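PDB 6EU4: tail spike protein from Acinetobacter phage vB_AbaP_AS12, which probably recognises and degrades the capsular polysaccharide of its Acinetobacter baumannii host as a trimeric beta-helical spike at the start of infection. Local coordinates for residues S135-E140 with Q189-S194; K480-E485 with A497-S502; Y520-W525 with Q537-I542. All blocks are in the same frame, centred on the assembly; numbering follows the deposited sequence.

Contact 1 (S135-E140 with Q189-S194); sequences SNTTIE and QNNHLS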
ATOM      1  N   SER A 135      15.742   7.568  27.334  1.00 15.98           N
ATOM      2  CA  SER A 135      14.658   6.649  27.027  1.00 15.04           C
ATOM      3  C   SER A 135      13.444   6.994  27.873  1.00 15.38           C
ATOM      4  O   SER A 135      13.540   7.691  28.885  1.00 16.56           O
ATOM      5  CB  SER A 135      15.108   5.201  27.269  1.00 16.11           C
ATOM      6  OG  SER A 135      16.076   4.854  26.290  1.00 16.68           O
ATOM      7  N   ASN A 136      12.286   6.482  27.451  1.00 14.75           N
ATOM      8  CA  ASN A 136      11.035   6.711  28.168  1.00 16.07           C
ATOM      9  C   ASN A 136      10.782   8.197  28.375  1.00 16.68           C
ATOM     10  O   ASN A 136      10.356   8.634  29.445  1.00 18.91           O
ATOM     11  CB  ASN A 136      11.032   5.973  29.504  1.00 16.55           C
ATOM     12  CG  ASN A 136       9.660   5.442  29.877  1.00 19.00           C
ATOM     13  OD1 ASN A 136       9.366   4.255  29.714  1.00 20.75           O
ATOM     14  ND2 ASN A 136       8.816   6.323  30.393  1.00 19.82           N
ATOM     15  N   THR A 137      11.055   8.984  27.340  1.00 14.68           N
ATOM     16  CA  THR A 137      10.936  10.430  27.404  1.00 15.61           C
ATOM     17  C   THR A 137       9.788  10.876  26.517  1.00 14.87           C
ATOM     18  O   THR A 137       9.776  10.577  25.318  1.00 15.51           O
ATOM     19  CB  THR A 137      12.232  11.096  26.944  1.00 20.78           C
ATOM     20  OG1 THR A 137      13.318  10.497  27.632  1.00 27.55           O
ATOM     21  CG2 THR A 137      12.211  12.570  27.260  1.00 18.85           C
ATOM     22  N   THR A 138       8.841  11.606  27.097  1.00 15.51           N
ATOM     23  CA  THR A 138       7.759  12.236  26.347  1.00 14.39           C
ATOM     24  C   THR A 138       7.977  13.742  26.410  1.00 15.44           C
ATOM     25  O   THR A 138       8.103  14.310  27.504  1.00 15.80           O
ATOM     26  CB  THR A 138       6.386  11.832  26.896  1.00 18.73           C
ATOM     27  OG1 THR A 138       6.177  10.432  26.655  1.00 18.27           O
ATOM     28  CG2 THR A 138       5.263  12.609  26.204  1.00 19.07           C
ATOM     29  N   ILE A 139       8.038  14.371  25.231  1.00 15.46           N
ATOM     30  CA  ILE A 139       8.233  15.810  25.073  1.00 15.44           C
ATOM     31  C   ILE A 139       7.128  16.300  24.150  1.00 17.71           C
ATOM     32  O   ILE A 139       6.973  15.773  23.043  1.00 18.92           O
ATOM     33  CB  ILE A 139       9.609  16.148  24.471  1.00 16.74           C
ATOM     34  CG1 ILE A 139      10.740  15.476  25.245  1.00 19.58           C
ATOM     35  CG2 ILE A 139       9.791  17.660  24.408  1.00 19.79           C
ATOM     36  CD1 ILE A 139      12.090  15.576  24.558  1.00 22.48           C
ATOM     37  N   GLU A 140       6.347  17.283  24.602  1.00 17.08           N
ATOM     38  CA  GLU A 140       5.168  17.740  23.873  1.00 14.94           C
ATOM     39  C   GLU A 140       5.152  19.265  23.820  1.00 14.53           C
ATOM     40  O   GLU A 140       5.076  19.923  24.864  1.00 16.32           O
ATOM     41  CB  GLU A 140       3.880  17.222  24.534  1.00 20.60           C
ATOM     42  CG  GLU A 140       2.579  17.696  23.852  1.00 26.09           C
ATOM     43  CD  GLU A 140       1.321  17.318  24.632  1.00 34.88           C
ATOM     44  OE1 GLU A 140       1.391  16.409  25.481  1.00 37.87           O
ATOM     45  OE2 GLU A 140       0.256  17.923  24.379  1.00 37.58           O
ATOM     46  N   GLN A 189      15.286   4.551  23.566  1.00 14.14           N
ATOM     47  CA  GLN A 189      14.072   3.859  23.168  1.00 12.92           C
ATOM     48  C   GLN A 189      12.871   4.294  23.996  1.00 14.10           C
ATOM     49  O   GLN A 189      12.998   4.903  25.060  1.00 13.40           O
ATOM     50  CB  GLN A 189      14.243   2.350  23.286  1.00 13.08           C
ATOM     51  CG  GLN A 189      14.577   1.835  24.656  1.00 16.57           C
ATOM     52  CD  GLN A 189      14.666   0.328  24.648  1.00 21.21           C
ATOM     53  OE1 GLN A 189      15.697  -0.238  24.272  1.00 22.83           O
ATOM     54  NE2 GLN A 189      13.563  -0.336  25.004  1.00 18.98           N
ATOM     55  N   ASN A 190      11.692   3.953  23.474  1.00 15.03           N
ATOM     56  CA  ASN A 190      10.418   4.248  24.132  1.00 14.34           C
ATOM     57  C   ASN A 190      10.246   5.737  24.398  1.00 14.31           C
ATOM     58  O   ASN A 190       9.692   6.145  25.417  1.00 14.90           O
ATOM     59  CB  ASN A 190      10.273   3.431  25.408  1.00 16.99           C
ATOM     60  CG  ASN A 190      10.327   1.943  25.137  1.00 20.17           C
ATOM     61  OD1 ASN A 190      11.324   1.279  25.422  1.00 21.28           O
ATOM     62  ND2 ASN A 190       9.269   1.417  24.537  1.00 19.80           N
ATOM     63  N   ASN A 191      10.656   6.550  23.432  1.00 12.64           N
ATOM     64  CA  ASN A 191      10.480   7.989  23.480  1.00 14.42           C
ATOM     65  C   ASN A 191       9.305   8.386  22.598  1.00 14.07           C
ATOM     66  O   ASN A 191       8.971   7.707  21.622  1.00 14.55           O
ATOM     67  CB  ASN A 191      11.747   8.694  23.018  1.00 15.17           C
ATOM     68  CG  ASN A 191      12.923   8.385  23.915  1.00 14.46           C
ATOM     69  OD1 ASN A 191      12.841   8.535  25.121  1.00 14.65           O
ATOM     70  ND2 ASN A 191      14.007   7.911  23.327  1.00 14.16           N
ATOM     71  N   HIS A 192       8.675   9.491  22.956  1.00 13.66           N
ATOM     72  CA  HIS A 192       7.437   9.927  22.312  1.00 13.01           C
ATOM     73  C   HIS A 192       7.504  11.447  22.264  1.00 14.54           C
ATOM     74  O   HIS A 192       7.163  12.129  23.239  1.00 17.05           O
ATOM     75  CB  HIS A 192       6.227   9.380  23.060  1.00 15.31           C
ATOM     76  CG  HIS A 192       6.271   7.884  23.177  1.00 15.72           C
ATOM     77  ND1 HIS A 192       6.058   7.059  22.091  1.00 16.02           N
ATOM     78  CD2 HIS A 192       6.637   7.073  24.202  1.00 17.23           C
ATOM     79  CE1 HIS A 192       6.232   5.801  22.458  1.00 16.57           C
ATOM     80  NE2 HIS A 192       6.598   5.782  23.731  1.00 16.78           N
ATOM     81  N   LEU A 193       7.978  11.962  21.135  1.00 13.24           N
ATOM     82  CA  LEU A 193       8.237  13.381  20.948  1.00 12.84           C
ATOM     83  C   LEU A 193       7.213  13.964  19.989  1.00 13.29           C
ATOM     84  O   LEU A 193       6.920  13.352  18.957  1.00 14.38           O
ATOM     85  CB  LEU A 193       9.632  13.609  20.371  1.00 15.15           C
ATOM     86  CG  LEU A 193      10.818  13.640  21.313  1.00 20.63           C
ATOM     87  CD1 LEU A 193      10.801  12.482  22.267  1.00 21.17           C
ATOM     88  CD2 LEU A 193      12.124  13.723  20.540  1.00 20.01           C
ATOM     89  N   SER A 194       6.673  15.145  20.309  1.00 14.76           N
ATOM     90  CA  SER A 194       5.711  15.725  19.381  1.00 12.17           C
ATOM     91  C   SER A 194       5.603  17.235  19.505  1.00 13.52           C
ATOM     92  O   SER A 194       5.622  17.780  20.613  1.00 14.45           O
ATOM     93  CB  SER A 194       4.314  15.130  19.568  1.00 17.79           C
ATOM     94  OG  SER A 194       3.827  15.358  20.863  1.00 23.22           O
TER

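Contact 2 (K480-E485 with A497-S502); sequences KSLGNE and AVLVQS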
ATOM      1  N   LYS A 480       0.608  -7.517 -36.052  1.00 15.44           N
ATOM      2  CA  LYS A 480       1.287  -6.223 -36.116  1.00 16.28           C
ATOM      3  C   LYS A 480       1.136  -5.647 -37.517  1.00 17.67           C
ATOM      4  O   LYS A 480       1.535  -6.276 -38.498  1.00 18.52           O
ATOM      5  CB  LYS A 480       2.760  -6.352 -35.753  1.00 18.47           C
ATOM      6  CG  LYS A 480       3.467  -4.952 -35.621  1.00 20.90           C
ATOM      7  CD  LYS A 480       4.895  -5.098 -35.121  1.00 22.94           C
ATOM      8  CE  LYS A 480       5.470  -3.792 -34.562  1.00 26.11           C
ATOM      9  NZ  LYS A 480       5.546  -2.690 -35.554  1.00 25.47           N
ATOM     10  N   SER A 481       0.561  -4.448 -37.611  1.00 21.03           N
ATOM     11  CA  SER A 481       0.281  -3.836 -38.907  1.00 23.98           C
ATOM     12  C   SER A 481       1.542  -3.146 -39.405  1.00 24.85           C
ATOM     13  O   SER A 481       2.084  -2.270 -38.725  1.00 27.74           O
ATOM     14  CB  SER A 481      -0.878  -2.838 -38.811  1.00 27.60           C
ATOM     15  OG  SER A 481      -1.295  -2.437 -40.106  1.00 33.43           O
ATOM     16  N   LEU A 482       2.010  -3.545 -40.588  1.00 21.73           N
ATOM     17  CA  LEU A 482       3.259  -3.030 -41.128  1.00 22.78           C
ATOM     18  C   LEU A 482       3.047  -1.737 -41.900  1.00 22.82           C
ATOM     19  O   LEU A 482       2.040  -1.560 -42.592  1.00 23.45           O
ATOM     20  CB  LEU A 482       3.906  -4.059 -42.055  1.00 24.44           C
ATOM     21  CG  LEU A 482       4.263  -5.390 -41.398  1.00 25.08           C
ATOM     22  CD1 LEU A 482       4.601  -6.420 -42.467  1.00 25.86           C
ATOM     23  CD2 LEU A 482       5.417  -5.206 -40.430  1.00 28.78           C
ATOM     24  N   GLY A 483       4.021  -0.845 -41.810  1.00 26.76           N
ATOM     25  CA  GLY A 483       4.098   0.298 -42.693  1.00 27.09           C
ATOM     26  C   GLY A 483       4.812  -0.061 -43.979  1.00 27.62           C
ATOM     27  O   GLY A 483       4.736  -1.192 -44.469  1.00 27.26           O
ATOM     28  N   ASN A 484       5.530   0.915 -44.531  1.00 26.01           N
ATOM     29  CA  ASN A 484       6.365   0.682 -45.706  1.00 26.46           C
ATOM     30  C   ASN A 484       7.685   0.104 -45.208  1.00 27.21           C
ATOM     31  O   ASN A 484       8.707   0.787 -45.101  1.00 28.90           O
ATOM     32  CB  ASN A 484       6.579   1.970 -46.496  1.00 29.41           C
ATOM     33  CG  ASN A 484       7.351   1.736 -47.784  1.00 32.55           C
ATOM     34  OD1 ASN A 484       7.463   0.603 -48.264  1.00 32.36           O
ATOM     35  ND2 ASN A 484       7.882   2.805 -48.354  1.00 35.37           N
ATOM     36  N   GLU A 485       7.661  -1.182 -44.880  1.00 28.13           N
ATOM     37  CA  GLU A 485       8.827  -1.791 -44.264  1.00 28.69           C
ATOM     38  C   GLU A 485       9.033  -3.183 -44.831  1.00 25.60           C
ATOM     39  O   GLU A 485       8.118  -3.808 -45.382  1.00 24.34           O
ATOM     40  CB  GLU A 485       8.718  -1.828 -42.729  1.00 32.26           C
ATOM     41  CG  GLU A 485       7.401  -2.276 -42.169  1.00 33.77           C
ATOM     42  CD  GLU A 485       7.267  -1.993 -40.658  1.00 32.37           C
ATOM     43  OE1 GLU A 485       8.144  -2.413 -39.869  1.00 29.67           O
ATOM     44  OE2 GLU A 485       6.269  -1.356 -40.263  1.00 30.68           O
ATOM     45  N   ALA A 497       6.098 -13.830 -34.477  1.00 14.57           N
ATOM     46  CA  ALA A 497       5.133 -12.734 -34.553  1.00 14.53           C
ATOM     47  C   ALA A 497       4.269 -12.873 -35.802  1.00 16.33           C
ATOM     48  O   ALA A 497       4.748 -13.273 -36.860  1.00 17.23           O
ATOM     49  CB  ALA A 497       5.847 -11.370 -34.583  1.00 15.09           C
ATOM     50  N   VAL A 498       3.007 -12.466 -35.684  1.00 15.60           N
ATOM     51  CA  VAL A 498       2.109 -12.353 -36.830  1.00 13.94           C
ATOM     52  C   VAL A 498       2.101 -10.910 -37.322  1.00 16.79           C
ATOM     53  O   VAL A 498       1.956  -9.970 -36.525  1.00 16.74           O
ATOM     54  CB  VAL A 498       0.682 -12.804 -36.473  1.00 15.06           C
ATOM     55  CG1 VAL A 498      -0.215 -12.692 -37.704  1.00 16.12           C
ATOM     56  CG2 VAL A 498       0.686 -14.237 -35.898  1.00 16.52           C
ATOM     57  N   LEU A 499       2.239 -10.748 -38.638  1.00 17.21           N
ATOM     58  CA  LEU A 499       2.294  -9.475 -39.334  1.00 16.96           C
ATOM     59  C   LEU A 499       1.149  -9.391 -40.333  1.00 16.74           C
ATOM     60  O   LEU A 499       0.727 -10.401 -40.916  1.00 17.04           O
ATOM     61  CB  LEU A 499       3.625  -9.318 -40.085  1.00 18.19           C
ATOM     62  CG  LEU A 499       4.874  -9.865 -39.371  1.00 19.46           C
ATOM     63  CD1 LEU A 499       6.055  -9.847 -40.302  1.00 21.88           C
ATOM     64  CD2 LEU A 499       5.144  -9.058 -38.114  1.00 22.56           C
ATOM     65  N   VAL A 500       0.666  -8.181 -40.566  1.00 17.10           N
ATOM     66  CA  VAL A 500      -0.280  -7.931 -41.645  1.00 16.63           C
ATOM     67  C   VAL A 500       0.240  -6.773 -42.479  1.00 19.36           C
ATOM     68  O   VAL A 500       0.719  -5.771 -41.941  1.00 20.43           O
ATOM     69  CB  VAL A 500      -1.717  -7.652 -41.137  1.00 17.99           C
ATOM     70  CG1 VAL A 500      -1.770  -6.444 -40.193  1.00 20.60           C
ATOM     71  CG2 VAL A 500      -2.655  -7.457 -42.320  1.00 20.59           C
ATOM     72  N   GLN A 501       0.172  -6.923 -43.795  1.00 18.94           N
ATOM     73  CA  GLN A 501       0.428  -5.820 -44.721  1.00 21.43           C
ATOM     74  C   GLN A 501      -0.852  -5.613 -45.516  1.00 21.80           C
ATOM     75  O   GLN A 501      -1.155  -6.383 -46.432  1.00 22.28           O
ATOM     76  CB  GLN A 501       1.612  -6.098 -45.640  1.00 20.30           C
ATOM     77  CG  GLN A 501       1.866  -4.966 -46.639  1.00 19.54           C
ATOM     78  CD  GLN A 501       1.952  -3.619 -45.970  1.00 22.56           C
ATOM     79  OE1 GLN A 501       0.951  -2.908 -45.867  1.00 23.82           O
ATOM     80  NE2 GLN A 501       3.142  -3.255 -45.503  1.00 23.70           N
ATOM     81  N   SER A 502      -1.604  -4.571 -45.169  1.00 22.80           N
ATOM     82  CA  SER A 502      -2.878  -4.326 -45.824  1.00 25.07           C
ATOM     83  C   SER A 502      -2.763  -3.379 -47.006  1.00 26.53           C
ATOM     84  O   SER A 502      -3.749  -3.190 -47.718  1.00 30.29           O
ATOM     85  CB  SER A 502      -3.896  -3.765 -44.822  1.00 28.73           C
ATOM     86  OG  SER A 502      -3.513  -2.475 -44.362  1.00 27.38           O
TER
HETATM   87  O   HOH W   1      -0.564  -2.824 -42.913  1.00 22.87           O
HETATM   88  O   HOH W   2      -3.627  -2.981 -41.231  1.00 42.80           O
HETATM   89  O   HOH W   3       1.254  -0.471 -45.006  1.00 26.90           O
HETATM   90  O   HOH W   4       5.671  -3.832 -46.447  1.00 24.98           O

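Contact 3 (Y520-W525 with Q537-I542); sequences YLVQQW and QLAFAI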
ATOM      1  N   TYR A 520      -1.183  -9.160 -47.382  1.00 18.87           N
ATOM      2  CA  TYR A 520      -0.588 -10.348 -46.769  1.00 16.93           C
ATOM      3  C   TYR A 520      -0.910 -10.481 -45.290  1.00 17.28           C
ATOM      4  O   TYR A 520      -1.044  -9.493 -44.561  1.00 19.58           O
ATOM      5  CB  TYR A 520       0.943 -10.346 -46.856  1.00 19.39           C
ATOM      6  CG  TYR A 520       1.524 -10.758 -48.181  1.00 21.05           C
ATOM      7  CD1 TYR A 520       1.553  -9.878 -49.255  1.00 21.45           C
ATOM      8  CD2 TYR A 520       2.085 -12.017 -48.348  1.00 20.61           C
ATOM      9  CE1 TYR A 520       2.110 -10.250 -50.463  1.00 20.27           C
ATOM     10  CE2 TYR A 520       2.644 -12.393 -49.544  1.00 19.55           C
ATOM     11  CZ  TYR A 520       2.654 -11.517 -50.601  1.00 20.19           C
ATOM     12  OH  TYR A 520       3.202 -11.894 -51.809  1.00 21.44           O
ATOM     13  N   LEU A 521      -1.011 -11.732 -44.857  1.00 17.52           N
ATOM     14  CA  LEU A 521      -0.710 -12.136 -43.494  1.00 17.28           C
ATOM     15  C   LEU A 521       0.572 -12.950 -43.531  1.00 17.61           C
ATOM     16  O   LEU A 521       0.762 -13.767 -44.437  1.00 17.25           O
ATOM     17  CB  LEU A 521      -1.842 -12.970 -42.897  1.00 15.29           C
ATOM     18  CG  LEU A 521      -3.111 -12.203 -42.541  1.00 18.17           C
ATOM     19  CD1 LEU A 521      -4.256 -13.156 -42.247  1.00 18.48           C
ATOM     20  CD2 LEU A 521      -2.832 -11.321 -41.334  1.00 18.07           C
ATOM     21  N   VAL A 522       1.455 -12.712 -42.561  1.00 16.97           N
ATOM     22  CA  VAL A 522       2.733 -13.407 -42.466  1.00 14.68           C
ATOM     23  C   VAL A 522       2.913 -13.881 -41.032  1.00 15.43           C
ATOM     24  O   VAL A 522       2.768 -13.096 -40.087  1.00 16.37           O
ATOM     25  CB  VAL A 522       3.916 -12.508 -42.876  1.00 17.16           C
ATOM     26  CG1 VAL A 522       5.242 -13.275 -42.738  1.00 18.51           C
ATOM     27  CG2 VAL A 522       3.736 -11.967 -44.301  1.00 19.84           C
ATOM     28  N   GLN A 523       3.204 -15.162 -40.865  1.00 14.08           N
ATOM     29  CA  GLN A 523       3.667 -15.688 -39.593  1.00 12.62           C
ATOM     30  C   GLN A 523       5.184 -15.731 -39.660  1.00 16.48           C
ATOM     31  O   GLN A 523       5.741 -16.422 -40.515  1.00 14.61           O
ATOM     32  CB  GLN A 523       3.118 -17.082 -39.323  1.00 13.73           C
ATOM     33  CG  GLN A 523       3.760 -17.782 -38.106  1.00 15.38           C
ATOM     34  CD  GLN A 523       3.222 -17.239 -36.792  1.00 16.40           C
ATOM     35  OE1 GLN A 523       2.022 -17.304 -36.518  1.00 14.72           O
ATOM     36  NE2 GLN A 523       4.107 -16.686 -35.974  1.00 16.21           N
ATOM     37  N   GLN A 524       5.845 -15.009 -38.759  1.00 14.18           N
ATOM     38  CA  GLN A 524       7.289 -15.131 -38.595  1.00 14.15           C
ATOM     39  C   GLN A 524       7.590 -16.021 -37.394  1.00 15.16           C
ATOM     40  O   GLN A 524       6.937 -15.923 -36.351  1.00 13.68           O
ATOM     41  CB  GLN A 524       7.956 -13.764 -38.413  1.00 13.91           C
ATOM     42  CG  GLN A 524       9.456 -13.885 -38.117  1.00 14.30           C
ATOM     43  CD  GLN A 524      10.165 -12.561 -38.215  1.00 16.08           C
ATOM     44  OE1 GLN A 524      10.244 -11.983 -39.289  1.00 16.19           O
ATOM     45  NE2 GLN A 524      10.696 -12.072 -37.090  1.00 16.01           N
ATOM     46  N   TRP A 525       8.547 -16.921 -37.561  1.00 13.88           N
ATOM     47  CA  TRP A 525       9.108 -17.669 -36.453  1.00 13.08           C
ATOM     48  C   TRP A 525      10.566 -17.270 -36.271  1.00 12.99           C
ATOM     49  O   TRP A 525      11.246 -16.863 -37.220  1.00 13.86           O
ATOM     50  CB  TRP A 525       9.033 -19.171 -36.696  1.00 12.73           C
ATOM     51  CG  TRP A 525       7.663 -19.793 -36.669  1.00 13.23           C
ATOM     52  CD1 TRP A 525       7.014 -20.247 -35.580  1.00 13.72           C
ATOM     53  CD2 TRP A 525       6.809 -20.077 -37.796  1.00 13.19           C
ATOM     54  NE1 TRP A 525       5.798 -20.784 -35.933  1.00 14.59           N
ATOM     55  CE2 TRP A 525       5.648 -20.689 -37.288  1.00 13.05           C
ATOM     56  CE3 TRP A 525       6.905 -19.856 -39.170  1.00 14.68           C
ATOM     57  CZ2 TRP A 525       4.607 -21.125 -38.114  1.00 11.66           C
ATOM     58  CZ3 TRP A 525       5.851 -20.261 -39.984  1.00 14.83           C
ATOM     59  CH2 TRP A 525       4.729 -20.891 -39.453  1.00 12.12           C
ATOM     60  N   GLN A 537       9.363 -18.015 -42.217  1.00 14.03           N
ATOM     61  CA  GLN A 537       8.161 -17.241 -42.463  1.00 14.46           C
ATOM     62  C   GLN A 537       7.207 -18.039 -43.336  1.00 15.62           C
ATOM     63  O   GLN A 537       7.628 -18.735 -44.264  1.00 16.79           O
ATOM     64  CB  GLN A 537       8.463 -15.889 -43.123  1.00 15.46           C
ATOM     65  CG  GLN A 537       9.253 -14.917 -42.242  1.00 16.31           C
ATOM     66  CD  GLN A 537       9.554 -13.602 -42.953  1.00 17.55           C
ATOM     67  OE1 GLN A 537       9.703 -13.561 -44.165  1.00 17.46           O
ATOM     68  NE2 GLN A 537       9.603 -12.513 -42.191  1.00 16.43           N
ATOM     69  N   LEU A 538       5.926 -17.962 -42.981  1.00 14.49           N
ATOM     70  CA  LEU A 538       4.809 -18.433 -43.787  1.00 13.93           C
ATOM     71  C   LEU A 538       4.026 -17.205 -44.240  1.00 15.58           C
ATOM     72  O   LEU A 538       3.528 -16.447 -43.399  1.00 14.70           O
ATOM     73  CB  LEU A 538       3.912 -19.361 -42.969  1.00 14.01           C
ATOM     74  CG  LEU A 538       2.530 -19.705 -43.535  1.00 17.53           C
ATOM     75  CD1 LEU A 538       2.607 -20.326 -44.915  1.00 16.89           C
ATOM     76  CD2 LEU A 538       1.791 -20.622 -42.556  1.00 16.81           C
ATOM     77  N   ALA A 539       3.943 -16.998 -45.549  1.00 15.09           N
ATOM     78  CA  ALA A 539       3.264 -15.835 -46.115  1.00 16.45           C
ATOM     79  C   ALA A 539       2.020 -16.261 -46.879  1.00 17.17           C
ATOM     80  O   ALA A 539       2.076 -17.176 -47.715  1.00 17.86           O
ATOM     81  CB  ALA A 539       4.190 -15.046 -47.040  1.00 18.61           C
ATOM     82  N   PHE A 540       0.896 -15.589 -46.573  1.00 16.28           N
ATOM     83  CA  PHE A 540      -0.363 -15.729 -47.290  1.00 16.47           C
ATOM     84  C   PHE A 540      -0.536 -14.505 -48.184  1.00 19.37           C
ATOM     85  O   PHE A 540      -0.798 -13.405 -47.687  1.00 18.68           O
ATOM     86  CB  PHE A 540      -1.539 -15.833 -46.321  1.00 17.62           C
ATOM     87  CG  PHE A 540      -1.509 -17.052 -45.446  1.00 16.73           C
ATOM     88  CD1 PHE A 540      -2.084 -18.235 -45.881  1.00 17.94           C
ATOM     89  CD2 PHE A 540      -0.939 -17.016 -44.184  1.00 18.64           C
ATOM     90  CE1 PHE A 540      -2.073 -19.367 -45.088  1.00 18.16           C
ATOM     91  CE2 PHE A 540      -0.934 -18.160 -43.380  1.00 16.70           C
ATOM     92  CZ  PHE A 540      -1.505 -19.325 -43.832  1.00 17.16           C
ATOM     93  N   ALA A 541      -0.360 -14.692 -49.489  1.00 19.67           N
ATOM     94  CA  ALA A 541      -0.632 -13.647 -50.475  1.00 20.01           C
ATOM     95  C   ALA A 541      -2.112 -13.708 -50.820  1.00 20.97           C
ATOM     96  O   ALA A 541      -2.538 -14.558 -51.602  1.00 21.32           O
ATOM     97  CB  ALA A 541       0.240 -13.839 -51.710  1.00 21.04           C
ATOM     98  N   ILE A 542      -2.898 -12.781 -50.267  1.00 20.88           N
ATOM     99  CA  ILE A 542      -4.354 -12.908 -50.206  1.00 20.47           C
ATOM    100  C   ILE A 542      -4.981 -12.111 -51.348  1.00 21.29           C
ATOM    101  O   ILE A 542      -4.928 -10.878 -51.365  1.00 23.24           O
ATOM    102  CB  ILE A 542      -4.892 -12.444 -48.846  1.00 20.91           C
ATOM    103  CG1 ILE A 542      -4.266 -13.265 -47.711  1.00 19.90           C
ATOM    104  CG2 ILE A 542      -6.425 -12.528 -48.817  1.00 21.52           C
ATOM    105  CD1 ILE A 542      -4.607 -12.765 -46.341  1.00 20.81           C
TER

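Contact 1 (S135-E140 with Q189-S194)
Gln189 gives its backbone N-H to Ser135 OG in an almost straight bond, N to OG 2.9 Å at 173°, and its carbonyl O receives Asn136 N in the carbonyl plane. Asn190 turns the chain with positive phi, as Asn136 does beside it, so the two bends are stacked one over the other; the Asn190 carbonyl O lies 3.1 Å from Asn136 CA in a CA-H...O contact. Asn191 adds a second side-chain bond. With CG anti to its carbonyl carbon (chi1 -62°), its amide runs alongside Thr137, pointing the same way, and OD1 accepts Thr137 N at 2.9 Å in the plane of the amide carbonyl. Its ND2 binds Asn134 O, so both ends of this buried amide are used and its flip is fixed. From His192 onward the chains pair as parallel strands: His192 N binds Thr137 O, His192 O receives Ile139 N, and Ser194 N reaches Ile139 O at 2.8 Å. Thr138 OG1 sits at the edge of the imidazole, 3.7 Å from His192 CB, and is itself bonded to Thr142 O of the second subunit; ND1 of the ring meets Thr220 OG1 and NE2 meets Glu144 of that subunit. On the opposite face Leu193 lies alongside Ile139, CG to CD1 4.0 Å; Leu193 also packs on Tyr133 and Ile139 on Leu121. Parallel strands paired residue for residue in register, preceded by matching bends at Asn136 and Asn190, are characteristic of stacked coils in a parallel beta-helix.

Contact 2 (K480-E485 with A497-S502)
Lys480 and Ser481 pair with Leu499 and Val500 as short parallel strands, and the touching parts run only 27° apart. Lys480 is held through both its N-H and its carbonyl: its N donates to Val498 O at 2.8 Å in a nearly straight bond, while its carbonyl O accepts Val500 N from above the carbonyl plane. Leu482 N then meets Val500 O at 2.9 Å, and beyond this residue the chain turns away through Gly483. Leu482 directs its side chain toward the partner strand and crosses Leu499, laying CD1 3.9 Å from Leu499 CB; Ile487 and Leu490 extend this apolar patch. The other face carries Val500, whose CG1 rests 3.6 Å from Ser481 CA. Gln501 follows the departing chain with its side chain. CG is anti to the backbone N (chi1 178°), and a bend at chi2 of 51° swings the amide back so that NE2 donates to Gly483 O at 2.8 Å, with that oxygen close to the amide plane. Water carries the contact further: one molecule accepts from NE2 and donates to Glu485 O, and another donates to both Leu482 O and Gln501 OE1. Ser481 OG and Ser502 N are joined through a third. Glu485 folds back to accept Gly483 N on the anti lone pair of OE2, 2.8 Å away, which steadies the turn centred on Asn484. Strand 474-481 is the outermost strand of its sheet within the chain, and strand 496-501 separates it from strand 520-526. Lys480 makes a cation-pi contact with Tyr474 of the second subunit, and Ala497 pairs antiparallel with a strand of that subunit, carrying the sheet across the interface.

Contact 3 (Y520-W525 with Q537-I542)
A chi1 of -79° sets CG of Tyr520 beside its backbone N and leans the ring across to Ala541 on the facing strand. Ala541 CA stands over one face of the ring, 3.9 Å from its centroid, in a CH-pi contact, while Ala539 CB meets the ring at its edge. The phenol OH bonds to Ser515 O, which anchors the far end of the ring. Trp525, with a similar chi1 of -70°, sends its indole back along Leu538, so that CZ3 at the ring edge lies 3.7 Å from Leu538 CB; Gln523 CG covers part of one indole face. Between these aromatic ends, Phe540 N binds Leu521 O at 2.8 Å and 173°, and the same oxygen lies at the edge of the Phe540 ring. The return bond from Leu521 N to Phe540 O is longer, 3.3 Å. Gln523 N to Leu538 O and Leu538 N to Gln523 O are both 2.9 Å. Across a non-hydrogen-bonded pair, Gln537 NE2 donates to Gln524 OE1 at 3.0 Å on a lone pair, with the amide planes nearly coplanar. Further bonds fix both buried amides: Gln537 to Arg552 and Ile487, Gln524 to Gly495 and Leu490. On the face of Leu521, Gln523, Leu538 and Phe540, Trp525 of the third subunit meets the Phe540 ring and bonds through NE1 to Gln523 OE1, while Trp525 of this chain does the same to the second subunit. The arrangement is a regular antiparallel beta hairpin, one face of which is built into the trimer interface.

Contact 1 lies about 68 Å from contact 2 and 73 Å from contact 3, centre to centre, on the opposite side of the chain's centre. It joins successive coils of the beta-helix, whereas contacts 2 and 3 belong to one sheet nearer the C-terminal end and touch through strands 496-501 and 520-526. Contacts 1 and 3 are buried; contact 2 is partly open, and waters complete its polar links. Asparagine and backbone bonds mark contact 1; contact 3 adds aromatic and apolar packing to its backbone bonds and a glutamine pair. All three reach neighbouring subunits, by polar side chains in contact 1, by Lys480 and sheet pairing at Ala497 in contact 2, and by Trp525 with Phe540 and Gln523 in contact 3.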